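Long-range contact in RNA-dependent RNA Polymerase (Bombyx mori cytoplasmic polyhedrosis virus, PDB 6TZ0), which catalyses RNA-directed RNA synthesis, transcribing the double-stranded viral genome into plus strands and, after core assembly, probably making the complementary minus strands: residues A[15-20]-A[847-852]. Residues are numbered along the deposited sequence; the frame is centred on the assembly and turned at random.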
ATOM      1  N   THR A  15      47.925   4.127  11.695  1.00 50.16           N
ATOM      2  CA  THR A  15      47.808   5.552  11.971  1.00 50.16           C
ATOM      3  C   THR A  15      46.412   6.105  11.753  1.00 50.16           C
ATOM      4  O   THR A  15      46.069   7.113  12.374  1.00 50.16           O
ATOM      5  CB  THR A  15      48.788   6.348  11.101  1.00 50.16           C
ATOM      6  OG1 THR A  15      48.483   6.132   9.720  1.00 50.16           O
ATOM      7  CG2 THR A  15      50.206   5.905  11.365  1.00 50.16           C
ATOM      8  N   ARG A  16      45.621   5.471  10.877  1.00 46.35           N
ATOM      9  CA  ARG A  16      44.261   5.882  10.503  1.00 46.35           C
ATOM     10  C   ARG A  16      44.223   7.303   9.952  1.00 46.35           C
ATOM     11  O   ARG A  16      43.236   8.020  10.116  1.00 46.35           O
ATOM     12  CB  ARG A  16      43.280   5.708  11.664  1.00 46.35           C
ATOM     13  CG  ARG A  16      43.124   4.261  12.075  1.00 46.35           C
ATOM     14  CD  ARG A  16      42.146   4.085  13.214  1.00 46.35           C
ATOM     15  NE  ARG A  16      42.123   2.705  13.683  1.00 46.35           N
ATOM     16  CZ  ARG A  16      41.406   2.277  14.714  1.00 46.35           C
ATOM     17  NH1 ARG A  16      40.638   3.122  15.382  1.00 46.35           N
ATOM     18  NH2 ARG A  16      41.453   1.005  15.073  1.00 46.35           N
ATOM     19  N   LYS A  17      45.306   7.700   9.290  1.00 49.20           N
ATOM     20  CA  LYS A  17      45.432   8.983   8.623  1.00 49.20           C
ATOM     21  C   LYS A  17      45.954   8.728   7.222  1.00 49.20           C
ATOM     22  O   LYS A  17      46.542   7.682   6.945  1.00 49.20           O
ATOM     23  CB  LYS A  17      46.392   9.921   9.359  1.00 49.20           C
ATOM     24  CG  LYS A  17      45.930  10.355  10.722  1.00 49.20           C
ATOM     25  CD  LYS A  17      46.953  11.259  11.356  1.00 49.20           C
ATOM     26  CE  LYS A  17      46.507  11.711  12.724  1.00 49.20           C
ATOM     27  NZ  LYS A  17      47.516  12.609  13.339  1.00 49.20           N
ATOM     28  N   PHE A  18      45.741   9.688   6.337  1.00 51.58           N
ATOM     29  CA  PHE A  18      46.219   9.577   4.967  1.00 51.58           C
ATOM     30  C   PHE A  18      47.368  10.549   4.750  1.00 51.58           C
ATOM     31  O   PHE A  18      47.157  11.760   4.638  1.00 51.58           O
ATOM     32  CB  PHE A  18      45.110   9.818   3.949  1.00 51.58           C
ATOM     33  CG  PHE A  18      44.074   8.743   3.924  1.00 51.58           C
ATOM     34  CD1 PHE A  18      44.437   7.431   3.674  1.00 51.58           C
ATOM     35  CD2 PHE A  18      42.733   9.050   4.037  1.00 51.58           C
ATOM     36  CE1 PHE A  18      43.485   6.436   3.627  1.00 51.58           C
ATOM     37  CE2 PHE A  18      41.775   8.059   3.972  1.00 51.58           C
ATOM     38  CZ  PHE A  18      42.153   6.751   3.773  1.00 51.58           C
ATOM     39  N   THR A  19      48.575  10.012   4.682  1.00 55.72           N
ATOM     40  CA  THR A  19      49.736  10.727   4.191  1.00 55.72           C
ATOM     41  C   THR A  19      49.812  10.515   2.681  1.00 55.72           C
ATOM     42  O   THR A  19      48.856  10.054   2.052  1.00 55.72           O
ATOM     43  CB  THR A  19      50.994  10.244   4.911  1.00 55.72           C
ATOM     44  OG1 THR A  19      51.240   8.875   4.576  1.00 55.72           O
ATOM     45  CG2 THR A  19      50.807  10.347   6.416  1.00 55.72           C
ATOM     46  N   ARG A  20      50.943  10.861   2.075  1.00 58.56           N
ATOM     47  CA  ARG A  20      51.110  10.556   0.660  1.00 58.56           C
ATOM     48  C   ARG A  20      51.684   9.165   0.431  1.00 58.56           C
ATOM     49  O   ARG A  20      51.556   8.631  -0.675  1.00 58.56           O
ATOM     50  CB  ARG A  20      51.991  11.606  -0.015  1.00 58.56           C
ATOM     51  CG  ARG A  20      51.352  12.978  -0.062  1.00 58.56           C
ATOM     52  CD  ARG A  20      52.096  13.916  -0.981  1.00 58.56           C
ATOM     53  NE  ARG A  20      53.476  14.154  -0.570  1.00 58.56           N
ATOM     54  CZ  ARG A  20      53.859  15.101   0.282  1.00 58.56           C
ATOM     55  NH1 ARG A  20      52.962  15.902   0.836  1.00 58.56           N
ATOM     56  NH2 ARG A  20      55.140  15.238   0.590  1.00 58.56           N
ATOM     57  N   ALA A 847      35.746  12.100   5.577  1.00 46.12           N
ATOM     58  CA  ALA A 847      37.134  11.812   5.258  1.00 46.12           C
ATOM     59  C   ALA A 847      37.989  11.628   6.504  1.00 46.12           C
ATOM     60  O   ALA A 847      37.646  12.066   7.600  1.00 46.12           O
ATOM     61  CB  ALA A 847      37.722  12.927   4.389  1.00 46.12           C
ATOM     62  N   TYR A 848      39.115  10.962   6.307  1.00 46.72           N
ATOM     63  CA  TYR A 848      40.161  10.789   7.306  1.00 46.72           C
ATOM     64  C   TYR A 848      41.152  11.944   7.209  1.00 46.72           C
ATOM     65  O   TYR A 848      41.101  12.717   6.251  1.00 46.72           O
ATOM     66  CB  TYR A 848      40.829   9.431   7.087  1.00 46.72           C
ATOM     67  CG  TYR A 848      39.978   8.260   7.499  1.00 46.72           C
ATOM     68  CD1 TYR A 848      39.991   7.801   8.806  1.00 46.72           C
ATOM     69  CD2 TYR A 848      39.146   7.627   6.587  1.00 46.72           C
ATOM     70  CE1 TYR A 848      39.215   6.742   9.194  1.00 46.72           C
ATOM     71  CE2 TYR A 848      38.365   6.560   6.964  1.00 46.72           C
ATOM     72  CZ  TYR A 848      38.403   6.125   8.269  1.00 46.72           C
ATOM     73  OH  TYR A 848      37.627   5.067   8.657  1.00 46.72           O
ATOM     74  N   PRO A 849      42.030  12.134   8.206  1.00 48.62           N
ATOM     75  CA  PRO A 849      43.038  13.210   8.111  1.00 48.62           C
ATOM     76  C   PRO A 849      43.986  13.073   6.928  1.00 48.62           C
ATOM     77  O   PRO A 849      44.691  12.076   6.784  1.00 48.62           O
ATOM     78  CB  PRO A 849      43.789  13.093   9.438  1.00 48.62           C
ATOM     79  CG  PRO A 849      42.808  12.569  10.361  1.00 48.62           C
ATOM     80  CD  PRO A 849      41.962  11.620   9.591  1.00 48.62           C
ATOM     81  N   PHE A 850      43.985  14.096   6.074  1.00 52.20           N
ATOM     82  CA  PHE A 850      44.973  14.259   5.020  1.00 52.20           C
ATOM     83  C   PHE A 850      46.125  15.105   5.535  1.00 52.20           C
ATOM     84  O   PHE A 850      45.914  16.065   6.278  1.00 52.20           O
ATOM     85  CB  PHE A 850      44.362  14.924   3.789  1.00 52.20           C
ATOM     86  CG  PHE A 850      43.441  14.037   3.012  1.00 52.20           C
ATOM     87  CD1 PHE A 850      43.945  13.149   2.077  1.00 52.20           C
ATOM     88  CD2 PHE A 850      42.074  14.082   3.220  1.00 52.20           C
ATOM     89  CE1 PHE A 850      43.108  12.330   1.356  1.00 52.20           C
ATOM     90  CE2 PHE A 850      41.226  13.261   2.505  1.00 52.20           C
ATOM     91  CZ  PHE A 850      41.745  12.384   1.571  1.00 52.20           C
ATOM     92  N   GLU A 851      47.344  14.753   5.138  1.00 54.96           N
ATOM     93  CA  GLU A 851      48.505  15.508   5.584  1.00 54.96           C
ATOM     94  C   GLU A 851      48.731  16.708   4.676  1.00 54.96           C
ATOM     95  O   GLU A 851      48.629  16.608   3.452  1.00 54.96           O
ATOM     96  CB  GLU A 851      49.753  14.628   5.611  1.00 54.96           C
ATOM     97  CG  GLU A 851      50.946  15.304   6.265  1.00 54.96           C
ATOM     98  CD  GLU A 851      52.181  14.438   6.286  1.00 54.96           C
ATOM     99  OE1 GLU A 851      52.135  13.321   5.740  1.00 54.96           O
ATOM    100  OE2 GLU A 851      53.200  14.875   6.857  1.00 54.96           O
ATOM    101  N   ARG A 852      49.028  17.850   5.288  1.00 54.82           N
ATOM    102  CA  ARG A 852      49.366  19.059   4.559  1.00 54.82           C
ATOM    103  C   ARG A 852      50.858  19.044   4.234  1.00 54.82           C
ATOM    104  O   ARG A 852      51.558  18.060   4.480  1.00 54.82           O
ATOM    105  CB  ARG A 852      48.982  20.289   5.375  1.00 54.82           C
ATOM    106  CG  ARG A 852      47.503  20.407   5.675  1.00 54.82           C
ATOM    107  CD  ARG A 852      47.208  21.707   6.395  1.00 54.82           C
ATOM    108  NE  ARG A 852      45.798  21.858   6.728  1.00 54.82           N
ATOM    109  CZ  ARG A 852      45.280  21.522   7.900  1.00 54.82           C
ATOM    110  NH1 ARG A 852      46.060  21.037   8.850  1.00 54.82           N
ATOM    111  NH2 ARG A 852      43.987  21.689   8.131  1.00 54.82           N
TER
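Phe18 and Phe850 meet at a single parallel-type beta bridge, an example of how two loops far apart in sequence can be joined by a minimum of strand pairing. The linker between helices 11-15 and 20-35, near the N-terminus, lies against the loop between strands 827-831 and 867-868. On its side of the bridge Phe18 uses both its N and its O: the N donates to Pro849 O in a nearly straight bond of 2.6 Å, while the O accepts from Glu851 N at 3.0 Å, a more bent bond. A weaker CA-H...O contact from Phe850 CA reaches the same oxygen.

The Phe18 ring touches two aromatic neighbours, Tyr848 and Phe850. With CG anti to the carbonyl carbon (chi1 -69°), the ring brings its CE2 to 3.5 Å from Tyr848 CB, and the two ring planes stand nearly perpendicular, at 85°. Toward Phe850 the inclination is much smaller; Phe18 CD2 sits over one face of that ring, displaced toward its rim. The resulting aromatic cluster continues into helix 11-15, where Phe12 stacks on Phe18, and Phe850 packs on Leu874 and Val878 of helix 873-878. Tyr848 also makes a cation-pi contact with Lys778 of helix 774-786.

Lys17 and Pro849 form an aliphatic contact beside the bridge. The lysine chain crosses the pyrrolidine ring at about a right angle, its CG 3.7 Å from Pro849 CB, before running on extended; Phe857 provides a cation-pi partner for Lys17. Beyond the bridge, Glu851 is also extended, with CG anti to the backbone N (chi1 -171°), which carries its carboxylate across Thr19 at a slant. There the threonine offers its methyl branch, CG2 lying 3.3 Å from Glu851 OE1, while OG1 caps the start of helix 20-35.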